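Local atomic coordinates of dihydropteroate synthase (Mycobacterium smegmatis, PDB entry 6OMZ), a protein that probably condenses para-aminobenzoate with 6-hydroxymethyl-7,8-dihydropterin diphosphate to give 7,8-dihydropteroate, the immediate precursor of folate derivatives. Residues Glu67-Gly72 with Asp102-Asp107; Val120-Gly125 with Pro130-Val135; Arg84-Ile89 with Ala109-Glu114. The protein carries 1 engineered substitution. One frame throughout, in Å; residues are numbered along the deposited sequence.

From the N terminus, the chain leaves strand 61-65 through loop 67-72, runs along helix 78-93 and strand 98-102, then turns at 102-107 into helix 106-114. Contact 1 closes this excursion by bringing loop 67-72 beside 102-107. Contact 3 opens inside it at 84-89 and closes beyond it at 109-114, so the two cross, and together they tie neighbouring strand-loop-helix units of the TIM barrel. Contact 2 follows in series and closes a short loop, four residues separating its segments 120-125 and 130-135. Thr-103 N lies 3.0 Å from Asn-121 O, a probable hydrogen bond linking contacts 1 and 2, both of which touch the bound pterin.

Contact 1: Glu67-Gly72 with Asp102-Asp107; sequences ESTRPG and DTMHAD. With PMM (pterin-6-yl-methyl-monophosphate), chain D.
Glu-67 and His-105 meet at the C-terminal end of the strands of a TIM barrel, where the loop after strand 61-65 lies beside the turn joining strand 98-102 to helix 106-114. Their approach is the tight part of the contact. OE1 of Glu-67 comes up at the edge of the imidazole, near its plane, and lies 3.1 Å from CE1 of His-105. Carboxylate and ring planes stand 85° apart, so the acid meets the ring without stacking on it. The ring reaches the acid with CG anti to the carbonyl carbon (chi1 -56°), while its ND1 is hydrogen-bonded to Glu-81, which should help fix its rotation. His-105 is also the N-cap residue of helix 106-114, and its backbone N is bonded to Thr-103 OG1 in an ST turn.

Away from that pair the packing is looser. The methyls Thr-69 CG2 and Met-104 CE graze at 4.3 Å, and water mediates the polar links. One water donates to Glu-67 OE1 at 2.9 Å and accepts from Met-104 N at 3.1 Å; a second bridges Glu-67 N and Asp-102 O.

Beyond the contact both segments reach into the pocket of the bound pterin monophosphate. Asp-102 OD2 lies 2.8 Å from N8 of the pterin and is also in a salt bridge with Arg-269. From the loop side, Arg-70 belongs to the Ser-Thr-Arg-Pro-Gly sequence of the dihydropteroate synthase family. Bent at chi3, its chain turns the guanidinium edge to the phosphate, and NH2 donates to O3P of the pterin monophosphate at 2.8 Å with an N-H...O angle of 162°.

Contact 2: Val120-Gly125 with Pro130-Val135; sequences VNDVSG and PGMAGV. With PMM (pterin-6-yl-methyl-monophosphate), chain D; EDO (1,2-ethanediol), chain G.
Met-132 lies between Val-120 and Asp-122 and packs helix 132-139 against strand 119-122, the first two elements of a beta-alpha-beta unit of the TIM barrel. Asp-122 points out from the strand, and Met-132 reaches in from the helix to meet it. With CG anti to its backbone N but chi2 and chi3 both bent, the methionine curls round one carboxylate oxygen: its CG is 3.6 Å from Asp-122 OD2, and its CE is 3.9 Å from the same atom. The sulfur turns the other way along the strand and meets Val-120 tip to tip, with Val-120 CG1 4.1 Å from Met-132 SD. Trp-143 on the next strand and Ala-109 on helix 106-114 also touch Met-132, so this side chain sits in the layer between sheet and helices.

The buried carboxylate is satisfied by its own loop. Asp-122 OD1 closes an Asx turn within a type I turn, accepting from Ser-124 N and, at 2.6 Å, from Ser-124 OG; both donors come from the same face of the carboxylate plane. Meanwhile OD2 accepts from Gly-126 N, so the acid is held on the loop side while its OD2 rests against aliphatic carbons of the helix.

Asn-121, between the two packing residues, faces the pterin instead. Its amide gives the ring a two-bond match: OD1 accepts from N2 of the pterin at 2.9 Å and 174°, and ND2 donates to the ring nitrogen N1. After the strand, Val-123 brings a methyl to the same ligand, with CG1 3.3 Å from pterin N8.

Contact 3: Arg84-Ile89 with Ala109-Glu114; sequences RVTPVI and ARAALE
This is helix-on-helix packing in the outer layer of a TIM barrel, where helix 78-93 and helix 106-114 lie side by side over the parallel sheet. The helices run the same way, as successive helices of this fold do; the axes of the two short segments come within 9.0 Å and cross at -19°. Thr-86 and Ala-112 have their CA atoms 5.6 Å apart, and the small side chains of Ala-111 and Ala-112 are consistent with so near an approach.

Two side chains of helix 78-93 do the touching. Thr-86 lays its methyl over the turn at Ala-111, with CG2 3.7 Å from the carbonyl oxygen and 4.1 Å from CB of that alanine. Its hydroxyl lies between the backbone N and the carbonyl carbon (chi1 51°), where OG1 bonds back to Ala-82 O in its own helix; that bond satisfies the polar branch and leaves the methyl facing the partner. One turn on, Ile-89 reaches across with its extended branch and sets CD1 3.6 Å from Ala-112 CB, while its CG2 lies near Ala-112 O. Pro-87, whose nitrogen cannot donate to the preceding turn, kinks the helix between these two residues.

Beneath the seam lies strand 98-102, which precedes helix 106-114 in the chain: Ile-89 rests on Ile-99 and Ile-101, and Ala-112 also touches Ile-101. Val-88 packs on helix 44-56, and on the other flank Ala-109 and Leu-113 meet helix 132-139, so the seam is one step in the ring of helices round the barrel.

Contact 1: Glu67-Gly72 with Asp102-Asp107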
loop_
_atom_site.group_PDB
_atom_site.type_symbol
_atom_site.label_atom_id
_atom_site.label_comp_id
_atom_site.label_asym_id
_atom_site.label_seq_id
_atom_site.Cartn_x
_atom_site.Cartn_y
_atom_site.Cartn_z
ATOM N N GLU A 67 5.453 11.385 1.003
ATOM C CA GLU A 67 6.855 11.032 0.936
ATOM C C GLU A 67 7.047 9.882 -0.041
ATOM O O GLU A 67 6.095 9.211 -0.453
ATOM C CB GLU A 67 7.386 10.652 2.327
ATOM C CG GLU A 67 8.754 11.191 2.627
ATOM C CD GLU A 67 9.062 11.144 4.102
ATOM O OE1 GLU A 67 8.887 10.067 4.709
ATOM O OE2 GLU A 67 9.463 12.188 4.657
ATOM N N SER A 68 8.304 9.678 -0.415
ATOM C CA SER A 68 8.747 8.510 -1.156
ATOM C C SER A 68 9.842 7.840 -0.335
ATOM O O SER A 68 10.522 8.494 0.454
ATOM C CB SER A 68 9.258 8.926 -2.550
ATOM O OG SER A 68 10.160 7.985 -3.093
ATOM N N THR A 69 9.997 6.529 -0.492
ATOM C CA THR A 69 11.088 5.822 0.164
ATOM C C THR A 69 12.116 5.281 -0.812
ATOM O O THR A 69 13.103 4.702 -0.370
ATOM C CB THR A 69 10.554 4.654 1.000
ATOM O OG1 THR A 69 9.700 3.855 0.174
ATOM C CG2 THR A 69 9.785 5.157 2.224
ATOM N N ARG A 70 11.921 5.453 -2.114
ATOM C CA ARG A 70 12.824 4.825 -3.068
ATOM C C ARG A 70 14.183 5.526 -3.088
ATOM O O ARG A 70 14.301 6.690 -2.695
ATOM C CB ARG A 70 12.198 4.819 -4.459
ATOM C CG ARG A 70 11.946 6.168 -5.072
ATOM C CD ARG A 70 11.285 5.977 -6.434
ATOM N NE ARG A 70 10.278 4.924 -6.340
ATOM C CZ ARG A 70 8.983 5.151 -6.131
ATOM N NH1 ARG A 70 8.548 6.395 -6.020
ATOM N NH2 ARG A 70 8.127 4.138 -6.012
ATOM N N PRO A 71 15.238 4.813 -3.507
ATOM C CA PRO A 71 16.579 5.403 -3.491
ATOM C C PRO A 71 16.629 6.675 -4.320
ATOM O O PRO A 71 16.018 6.765 -5.385
ATOM C CB PRO A 71 17.456 4.306 -4.102
ATOM C CG PRO A 71 16.703 3.037 -3.851
ATOM C CD PRO A 71 15.260 3.396 -3.914
ATOM N N GLY A 72 17.355 7.663 -3.810
ATOM C CA GLY A 72 17.523 8.905 -4.532
ATOM C C GLY A 72 16.298 9.786 -4.577
ATOM O O GLY A 72 16.230 10.688 -5.412
ATOM N N ASP A 102 -0.358 7.129 4.270
ATOM C CA ASP A 102 0.844 6.339 3.999
ATOM C C ASP A 102 2.011 7.090 4.633
ATOM O O ASP A 102 2.578 8.011 4.043
ATOM C CB ASP A 102 1.019 6.156 2.492
ATOM C CG ASP A 102 2.192 5.255 2.120
ATOM O OD1 ASP A 102 3.106 5.017 2.946
ATOM O OD2 ASP A 102 2.192 4.773 0.967
ATOM N N THR A 103 2.354 6.723 5.870
ATOM C CA THR A 103 3.475 7.359 6.557
ATOM C C THR A 103 4.091 6.362 7.530
ATOM O O THR A 103 3.410 5.466 8.048
ATOM C CB THR A 103 3.053 8.653 7.302
ATOM O OG1 THR A 103 4.216 9.356 7.785
ATOM C CG2 THR A 103 2.174 8.324 8.508
ATOM N N MET A 104 5.405 6.513 7.744
ATOM C CA MET A 104 6.151 5.811 8.779
ATOM C C MET A 104 6.307 6.628 10.051
ATOM O O MET A 104 6.918 6.142 11.008
ATOM C CB MET A 104 7.573 5.460 8.312
ATOM C CG MET A 104 7.729 4.781 6.984
ATOM S SD MET A 104 9.505 4.547 6.668
ATOM C CE MET A 104 10.071 6.225 6.414
ATOM N N HIS A 105 5.833 7.868 10.067
ATOM C CA HIS A 105 6.164 8.811 11.127
ATOM C C HIS A 105 4.936 9.057 11.991
ATOM O O HIS A 105 3.880 9.438 11.476
ATOM C CB HIS A 105 6.695 10.105 10.517
ATOM C CG HIS A 105 7.874 9.886 9.621
ATOM N ND1 HIS A 105 7.906 10.307 8.308
ATOM C CD2 HIS A 105 9.056 9.263 9.845
ATOM C CE1 HIS A 105 9.067 9.970 7.768
ATOM N NE2 HIS A 105 9.781 9.333 8.679
ATOM N N ALA A 106 5.082 8.822 13.299
ATOM C CA ALA A 106 3.935 8.834 14.200
ATOM C C ALA A 106 3.281 10.211 14.259
ATOM O O ALA A 106 2.047 10.322 14.304
ATOM C CB ALA A 106 4.365 8.378 15.592
ATOM N N ASP A 107 4.087 11.274 14.267
ATOM C CA ASP A 107 3.518 12.614 14.352
ATOM C C ASP A 107 2.738 12.944 13.087
ATOM O O ASP A 107 1.691 13.609 13.146
ATOM C CB ASP A 107 4.624 13.651 14.597
ATOM C CG ASP A 107 5.203 13.595 16.003
ATOM O OD1 ASP A 107 4.692 12.840 16.862
ATOM O OD2 ASP A 107 6.188 14.329 16.249
HETATM N N5 PMM D . 4.272 0.504 -1.821
HETATM C C6 PMM D . 4.649 1.797 -1.784
HETATM C C7 PMM D . 4.141 2.653 -0.823
HETATM N N8 PMM D . 3.288 2.288 0.141
HETATM N N1 PMM D . 2.112 0.625 1.139
HETATM C C2 PMM D . 1.751 -0.653 1.212
HETATM N N2 PMM D . 0.984 -1.066 2.225
HETATM N N3 PMM D . 2.152 -1.596 0.308
HETATM C C4 PMM D . 2.977 -1.355 -0.770
HETATM O O4 PMM D . 3.272 -2.253 -1.552
HETATM C C4A PMM D . 3.424 0.049 -0.884
HETATM C C8A PMM D . 2.946 0.993 0.107
HETATM C C9 PMM D . 5.716 2.220 -2.751
HETATM O O10 PMM D . 5.183 2.215 -4.101
HETATM P PA PMM D . 4.515 3.464 -4.909
HETATM O O1P PMM D . 4.090 2.897 -6.213
HETATM O O2P PMM D . 3.326 3.998 -4.107
HETATM O O3P PMM D . 5.562 4.561 -5.051
HETATM O O HOH W 1 6.791 8.386 5.716
HETATM O O HOH W 2 4.054 8.723 1.707
#

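Contact 2: Val120-Gly125 with Pro130-Val135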
loop_
_atom_site.group_PDB
_atom_site.type_symbol
_atom_site.label_atom_id
_atom_site.label_comp_id
_atom_site.label_asym_id
_atom_site.label_seq_id
_atom_site.Cartn_x
_atom_site.Cartn_y
_atom_site.Cartn_z
ATOM N N VAL A 120 -4.123 3.944 9.028
ATOM C CA VAL A 120 -2.703 4.293 8.951
ATOM C C VAL A 120 -1.982 3.184 8.198
ATOM O O VAL A 120 -2.091 2.009 8.567
ATOM C CB VAL A 120 -2.076 4.487 10.344
ATOM C CG1 VAL A 120 -0.561 4.766 10.205
ATOM C CG2 VAL A 120 -2.758 5.626 11.072
ATOM N N ASN A 121 -1.251 3.558 7.148
ATOM C CA ASN A 121 -0.531 2.620 6.292
ATOM C C ASN A 121 0.970 2.840 6.491
ATOM O O ASN A 121 1.530 3.811 5.979
ATOM C CB ASN A 121 -0.924 2.829 4.827
ATOM C CG ASN A 121 -0.143 1.932 3.891
ATOM O OD1 ASN A 121 0.298 0.858 4.290
ATOM N ND2 ASN A 121 0.037 2.372 2.642
ATOM N N ASP A 122 1.625 1.924 7.208
ATOM C CA ASP A 122 3.011 2.104 7.661
ATOM C C ASP A 122 3.928 1.124 6.935
ATOM O O ASP A 122 3.971 -0.061 7.278
ATOM C CB ASP A 122 3.058 1.904 9.170
ATOM C CG ASP A 122 4.425 2.172 9.778
ATOM O OD1 ASP A 122 5.419 2.436 9.053
ATOM O OD2 ASP A 122 4.484 2.113 11.019
ATOM N N VAL A 123 4.686 1.618 5.946
ATOM C CA VAL A 123 5.568 0.717 5.200
ATOM C C VAL A 123 6.690 0.166 6.075
ATOM O O VAL A 123 7.337 -0.816 5.693
ATOM C CB VAL A 123 6.141 1.388 3.924
ATOM C CG1 VAL A 123 4.996 1.842 2.983
ATOM C CG2 VAL A 123 7.084 2.544 4.258
ATOM N N SER A 124 6.930 0.742 7.256
ATOM C CA SER A 124 7.910 0.159 8.156
ATOM C C SER A 124 7.309 -0.873 9.098
ATOM O O SER A 124 8.056 -1.503 9.856
ATOM C CB SER A 124 8.593 1.246 8.994
ATOM O OG SER A 124 7.695 1.696 10.006
ATOM N N GLY A 125 5.989 -1.050 9.084
ATOM C CA GLY A 125 5.351 -1.980 10.000
ATOM C C GLY A 125 5.550 -1.650 11.464
ATOM O O GLY A 125 5.646 -2.566 12.287
ATOM N N PRO A 130 9.049 4.355 17.175
ATOM C CA PRO A 130 8.547 3.649 18.367
ATOM C C PRO A 130 7.266 4.245 18.931
ATOM O O PRO A 130 6.617 3.603 19.771
ATOM C CB PRO A 130 9.710 3.765 19.368
ATOM C CG PRO A 130 10.445 4.984 18.943
ATOM C CD PRO A 130 10.344 5.014 17.435
ATOM N N GLY A 131 6.884 5.444 18.498
ATOM C CA GLY A 131 5.636 6.049 18.912
ATOM C C GLY A 131 4.424 5.675 18.084
ATOM O O GLY A 131 3.304 6.050 18.455
ATOM N N MET A 132 4.612 4.955 16.969
ATOM C CA MET A 132 3.481 4.657 16.093
ATOM C C MET A 132 2.463 3.760 16.784
ATOM O O MET A 132 1.254 4.012 16.695
ATOM C CB MET A 132 3.965 4.009 14.798
ATOM C CG MET A 132 2.874 3.874 13.721
ATOM S SD MET A 132 2.271 5.468 13.107
ATOM C CE MET A 132 3.484 5.828 11.828
ATOM N N ALA A 133 2.922 2.714 17.481
ATOM C CA ALA A 133 1.972 1.813 18.132
ATOM C C ALA A 133 1.075 2.572 19.108
ATOM O O ALA A 133 -0.137 2.331 19.165
ATOM C CB ALA A 133 2.714 0.676 18.843
ATOM N N GLY A 134 1.650 3.505 19.870
ATOM C CA GLY A 134 0.856 4.257 20.829
ATOM C C GLY A 134 -0.164 5.159 20.156
ATOM O O GLY A 134 -1.279 5.334 20.656
ATOM N N VAL A 135 0.204 5.746 19.018
ATOM C CA VAL A 135 -0.754 6.549 18.257
ATOM C C VAL A 135 -1.944 5.688 17.838
ATOM O O VAL A 135 -3.108 6.061 18.034
ATOM C CB VAL A 135 -0.066 7.193 17.037
ATOM C CG1 VAL A 135 -1.102 7.779 16.088
ATOM C CG2 VAL A 135 0.910 8.269 17.477
HETATM N N5 PMM D . 4.272 0.504 -1.821
HETATM C C6 PMM D . 4.649 1.797 -1.784
HETATM C C7 PMM D . 4.141 2.653 -0.823
HETATM N N8 PMM D . 3.288 2.288 0.141
HETATM N N1 PMM D . 2.112 0.625 1.139
HETATM C C2 PMM D . 1.751 -0.653 1.212
HETATM N N2 PMM D . 0.984 -1.066 2.225
HETATM N N3 PMM D . 2.152 -1.596 0.308
HETATM C C4 PMM D . 2.977 -1.355 -0.770
HETATM O O4 PMM D . 3.272 -2.253 -1.552
HETATM C C4A PMM D . 3.424 0.049 -0.884
HETATM C C8A PMM D . 2.946 0.993 0.107
HETATM C C9 PMM D . 5.716 2.220 -2.751
HETATM O O10 PMM D . 5.183 2.215 -4.101
HETATM P PA PMM D . 4.515 3.464 -4.909
HETATM O O1P PMM D . 4.090 2.897 -6.213
HETATM O O2P PMM D . 3.326 3.998 -4.107
HETATM O O3P PMM D . 5.562 4.561 -5.051
HETATM C C1 EDO G . 4.650 -2.509 16.643
HETATM O O1 EDO G . 5.331 -1.260 16.684
HETATM C C2 EDO G . 4.704 -3.093 15.234
HETATM O O2 EDO G . 6.077 -3.270 14.827
#

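Contact 3: Arg84-Ile89 with Ala109-Glu114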
loop_
_atom_site.group_PDB
_atom_site.type_symbol
_atom_site.label_atom_id
_atom_site.label_comp_id
_atom_site.label_asym_id
_atom_site.label_seq_id
_atom_site.Cartn_x
_atom_site.Cartn_y
_atom_site.Cartn_z
ATOM N N ARG A 84 1.907 18.718 3.647
ATOM C CA ARG A 84 1.495 18.377 2.287
ATOM C C ARG A 84 0.248 17.495 2.264
ATOM O O ARG A 84 -0.622 17.668 1.398
ATOM C CB ARG A 84 2.649 17.687 1.552
ATOM C CG ARG A 84 3.794 18.632 1.205
ATOM C CD ARG A 84 4.959 17.916 0.539
ATOM N NE ARG A 84 6.052 18.853 0.284
ATOM C CZ ARG A 84 7.161 18.565 -0.387
ATOM N NH1 ARG A 84 7.336 17.355 -0.911
ATOM N NH2 ARG A 84 8.095 19.497 -0.538
ATOM N N VAL A 85 0.139 16.547 3.195
ATOM C CA VAL A 85 -0.958 15.584 3.107
ATOM C C VAL A 85 -2.233 16.117 3.756
ATOM O O VAL A 85 -3.329 15.794 3.294
ATOM C CB VAL A 85 -0.579 14.215 3.706
ATOM C CG1 VAL A 85 0.565 13.565 2.929
ATOM C CG2 VAL A 85 -0.256 14.327 5.201
ATOM N N THR A 86 -2.130 16.925 4.820
ATOM C CA THR A 86 -3.341 17.221 5.590
ATOM C C THR A 86 -4.388 18.045 4.832
ATOM O O THR A 86 -5.587 17.752 4.984
ATOM C CB THR A 86 -3.016 17.895 6.938
ATOM O OG1 THR A 86 -2.141 19.019 6.769
ATOM C CG2 THR A 86 -2.384 16.882 7.894
ATOM N N PRO A 87 -4.025 19.048 4.010
ATOM C CA PRO A 87 -5.081 19.741 3.240
ATOM C C PRO A 87 -5.817 18.820 2.288
ATOM O O PRO A 87 -7.024 18.981 2.066
ATOM C CB PRO A 87 -4.314 20.831 2.471
ATOM C CG PRO A 87 -3.016 21.002 3.215
ATOM C CD PRO A 87 -2.697 19.642 3.756
ATOM N N VAL A 88 -5.094 17.872 1.695
ATOM C CA VAL A 88 -5.703 16.919 0.778
ATOM C C VAL A 88 -6.645 16.000 1.537
ATOM O O VAL A 88 -7.775 15.744 1.104
ATOM C CB VAL A 88 -4.606 16.125 0.043
ATOM C CG1 VAL A 88 -5.217 15.007 -0.811
ATOM C CG2 VAL A 88 -3.750 17.065 -0.807
ATOM N N ILE A 89 -6.192 15.495 2.682
ATOM C CA ILE A 89 -7.015 14.598 3.481
ATOM C C ILE A 89 -8.259 15.319 3.977
ATOM O O ILE A 89 -9.356 14.747 3.983
ATOM C CB ILE A 89 -6.182 14.020 4.644
ATOM C CG1 ILE A 89 -5.054 13.133 4.091
ATOM C CG2 ILE A 89 -7.067 13.219 5.607
ATOM C CD1 ILE A 89 -3.999 12.753 5.153
ATOM N N ALA A 109 1.204 10.615 11.134
ATOM C CA ALA A 109 -0.019 9.829 11.263
ATOM C C ALA A 109 -1.036 10.547 12.139
ATOM O O ALA A 109 -2.219 10.636 11.797
ATOM C CB ALA A 109 0.298 8.447 11.848
ATOM N N ARG A 110 -0.586 11.065 13.284
ATOM C CA ARG A 110 -1.504 11.746 14.187
ATOM C C ARG A 110 -2.148 12.953 13.511
ATOM O O ARG A 110 -3.364 13.148 13.605
ATOM C CB ARG A 110 -0.771 12.156 15.467
ATOM C CG ARG A 110 -1.702 12.583 16.581
ATOM C CD ARG A 110 -0.999 12.610 17.929
ATOM N NE ARG A 110 0.155 13.500 17.927
ATOM C CZ ARG A 110 1.383 13.136 18.286
ATOM N NH1 ARG A 110 1.621 11.893 18.689
ATOM N NH2 ARG A 110 2.370 14.022 18.254
ATOM N N ALA A 111 -1.352 13.765 12.808
ATOM C CA ALA A 111 -1.905 14.927 12.111
ATOM C C ALA A 111 -2.875 14.512 11.008
ATOM O O ALA A 111 -3.906 15.163 10.797
ATOM C CB ALA A 111 -0.778 15.786 11.532
ATOM N N ALA A 112 -2.564 13.426 10.295
ATOM C CA ALA A 112 -3.455 12.946 9.244
ATOM C C ALA A 112 -4.776 12.453 9.821
ATOM O O ALA A 112 -5.838 12.671 9.224
ATOM C CB ALA A 112 -2.774 11.830 8.449
ATOM N N LEU A 113 -4.727 11.769 10.969
ATOM C CA LEU A 113 -5.954 11.340 11.635
ATOM C C LEU A 113 -6.793 12.535 12.070
ATOM O O LEU A 113 -8.026 12.526 11.928
ATOM C CB LEU A 113 -5.620 10.456 12.840
ATOM C CG LEU A 113 -4.988 9.105 12.498
ATOM C CD1 LEU A 113 -4.518 8.351 13.729
ATOM C CD2 LEU A 113 -5.976 8.254 11.706
ATOM N N GLU A 114 -6.147 13.562 12.638
ATOM C CA GLU A 114 -6.865 14.796 12.945
ATOM C C GLU A 114 -7.558 15.349 11.710
ATOM O O GLU A 114 -8.646 15.930 11.809
ATOM C CB GLU A 114 -5.916 15.855 13.509
ATOM C CG GLU A 114 -5.235 15.492 14.816
ATOM C CD GLU A 114 -4.263 16.574 15.252
ATOM O OE1 GLU A 114 -4.719 17.716 15.479
ATOM O OE2 GLU A 114 -3.044 16.296 15.354
#